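Local atomic coordinates of amicyanin (Paracoccus versutus, PDB entry 1ID2), a protein that carries electrons as a type 1 blue copper protein, holding a single copper ion in a beta-barrel of the plastocyanin/azurin family. Residues T37-A40 / G41-V44. Sequence-based numbering, arbitrary orientation.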
ATOM      1  N   THR A  37       1.604 -11.009   4.201  1.00 16.77           N
ATOM      2  CA  THR A  37       2.141 -11.006   5.550  1.00 40.69           C
ATOM      3  C   THR A  37       3.683 -10.943   5.595  1.00 28.76           C
ATOM      4  O   THR A  37       4.368 -11.520   4.745  1.00 30.93           O
ATOM      5  CB  THR A  37       1.505 -12.170   6.409  1.00 26.17           C
ATOM      6  OG1 THR A  37       2.455 -12.722   7.318  1.00 32.06           O
ATOM      7  CG2 THR A  37       0.934 -13.257   5.537  1.00 19.99           C
ATOM      8  N   ILE A  38       4.145  -9.929   6.321  1.00 27.22           N
ATOM      9  CA  ILE A  38       5.555  -9.559   6.428  1.00 25.93           C
ATOM     10  C   ILE A  38       5.897  -9.489   7.918  1.00 24.80           C
ATOM     11  O   ILE A  38       5.008  -9.541   8.772  1.00 21.50           O
ATOM     12  CB  ILE A  38       5.823  -8.152   5.813  1.00 21.59           C
ATOM     13  CG1 ILE A  38       4.909  -7.094   6.460  1.00 11.20           C
ATOM     14  CG2 ILE A  38       5.594  -8.192   4.353  1.00 16.05           C
ATOM     15  CD1 ILE A  38       5.204  -5.657   6.097  1.00  8.95           C
ATOM     16  N   LYS A  39       7.156  -9.212   8.220  1.00 33.08           N
ATOM     17  CA  LYS A  39       7.567  -8.941   9.596  1.00 27.95           C
ATOM     18  C   LYS A  39       7.708  -7.433   9.790  1.00 23.46           C
ATOM     19  O   LYS A  39       7.899  -6.702   8.808  1.00 26.53           O
ATOM     20  CB  LYS A  39       8.892  -9.650   9.886  1.00 27.81           C
ATOM     21  CG  LYS A  39       8.756 -11.159  10.020  1.00 37.83           C
ATOM     22  CD  LYS A  39       9.966 -11.876   9.458  1.00 63.21           C
ATOM     23  CE  LYS A  39       9.965 -11.889   7.929  1.00 95.31           C
ATOM     24  NZ  LYS A  39       8.945 -12.817   7.350  1.00 97.91           N
ATOM     25  N   ALA A  40       7.517  -6.957  11.023  1.00 23.60           N
ATOM     26  CA  ALA A  40       7.663  -5.530  11.341  1.00 26.57           C
ATOM     27  C   ALA A  40       9.001  -5.062  10.830  1.00 32.44           C
ATOM     28  O   ALA A  40       9.969  -5.825  10.855  1.00 25.66           O
ATOM     29  CB  ALA A  40       7.589  -5.300  12.833  1.00 27.62           C
ATOM     30  N   GLY A  41       9.039  -3.838  10.312  1.00 20.55           N
ATOM     31  CA  GLY A  41      10.232  -3.350   9.658  1.00 16.97           C
ATOM     32  C   GLY A  41      10.319  -3.598   8.158  1.00 42.61           C
ATOM     33  O   GLY A  41      11.082  -2.904   7.488  1.00 31.75           O
ATOM     34  N   GLU A  42       9.561  -4.550   7.610  1.00 25.32           N
ATOM     35  CA  GLU A  42       9.514  -4.710   6.147  1.00 14.56           C
ATOM     36  C   GLU A  42       8.644  -3.672   5.430  1.00 10.07           C
ATOM     37  O   GLU A  42       7.741  -3.068   6.021  1.00 18.22           O
ATOM     38  CB  GLU A  42       9.042  -6.110   5.754  1.00 16.47           C
ATOM     39  CG  GLU A  42      10.061  -7.222   6.002  1.00 25.43           C
ATOM     40  CD  GLU A  42       9.634  -8.553   5.400  1.00 42.99           C
ATOM     41  OE1 GLU A  42       9.232  -9.468   6.156  1.00 25.52           O
ATOM     42  OE2 GLU A  42       9.703  -8.683   4.160  1.00 63.04           O
ATOM     43  N   THR A  43       8.965  -3.439   4.161  1.00 20.42           N
ATOM     44  CA  THR A  43       8.248  -2.487   3.314  1.00 32.98           C
ATOM     45  C   THR A  43       7.435  -3.276   2.282  1.00 21.26           C
ATOM     46  O   THR A  43       7.847  -4.372   1.887  1.00 13.97           O
ATOM     47  CB  THR A  43       9.259  -1.518   2.593  1.00 27.94           C
ATOM     48  OG1 THR A  43      10.052  -0.831   3.577  1.00 14.92           O
ATOM     49  CG2 THR A  43       8.526  -0.477   1.734  1.00 11.53           C
ATOM     50  N   VAL A  44       6.201  -2.836   2.026  1.00 21.19           N
ATOM     51  CA  VAL A  44       5.382  -3.418   0.961  1.00 12.43           C
ATOM     52  C   VAL A  44       5.314  -2.380  -0.134  1.00 14.99           C
ATOM     53  O   VAL A  44       5.122  -1.225   0.154  1.00  7.82           O
ATOM     54  CB  VAL A  44       3.929  -3.710   1.407  1.00  8.32           C
ATOM     55  CG1 VAL A  44       3.193  -4.443   0.315  1.00  9.02           C
ATOM     56  CG2 VAL A  44       3.913  -4.523   2.680  1.00  5.49           C
TER
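Glu42 folds its side chain back over the start of the turn, its CB and carboxylate lying against CB of Ile38 while the two side chains run past each other in opposite directions. The reach comes from a nearly straight chain beyond CG (chi2 -171°), long enough to carry OE1 across to the backbone of Lys39. There Lys39 N donates a hydrogen bond to Glu42 OE1 at 2.9 Å, almost in line but arriving from above the carboxylate plane. The lysine chain travels alongside, bent at three successive torsions, which brings CE to 3.1 Å from the same OE1 and NZ to 3.6 Å, a salt bridge at the exposed surface. Glutamate thus suits this place twice over, as an acceptor for a backbone N-H and as a mate for the lysine charge. Shortened to an alanine, this position is likely to leave Lys39 N without the carboxylate acceptor and the lysine charge without this nearby mate. Beneath this polar pair, Ile38 turns inward: its CG1 branch, set between backbone N and carbonyl carbon (chi1 55°), ends in CD1, which meets Val44 CG2 at 3.8 Å. Branched aliphatic residues suit this buried side, where Phe83 touches both and Val22 and Val24 add to the apolar core. The backbone itself closes through Glu42 N to Lys39 O at 3.0 Å, the bond of a type II beta turn. Gly41 occupies its third position with positive phi (91°), where a CB would collide with the carbonyl oxygen of Ala40. Ile38 also bonds through its backbone to Ile104, whereas Glu42 bonds to Phe83; the turn therefore links strand 35-38 of one sheet to strand 43-48 of the other, a sheet-to-sheet connection of the cupredoxin beta-sandwich.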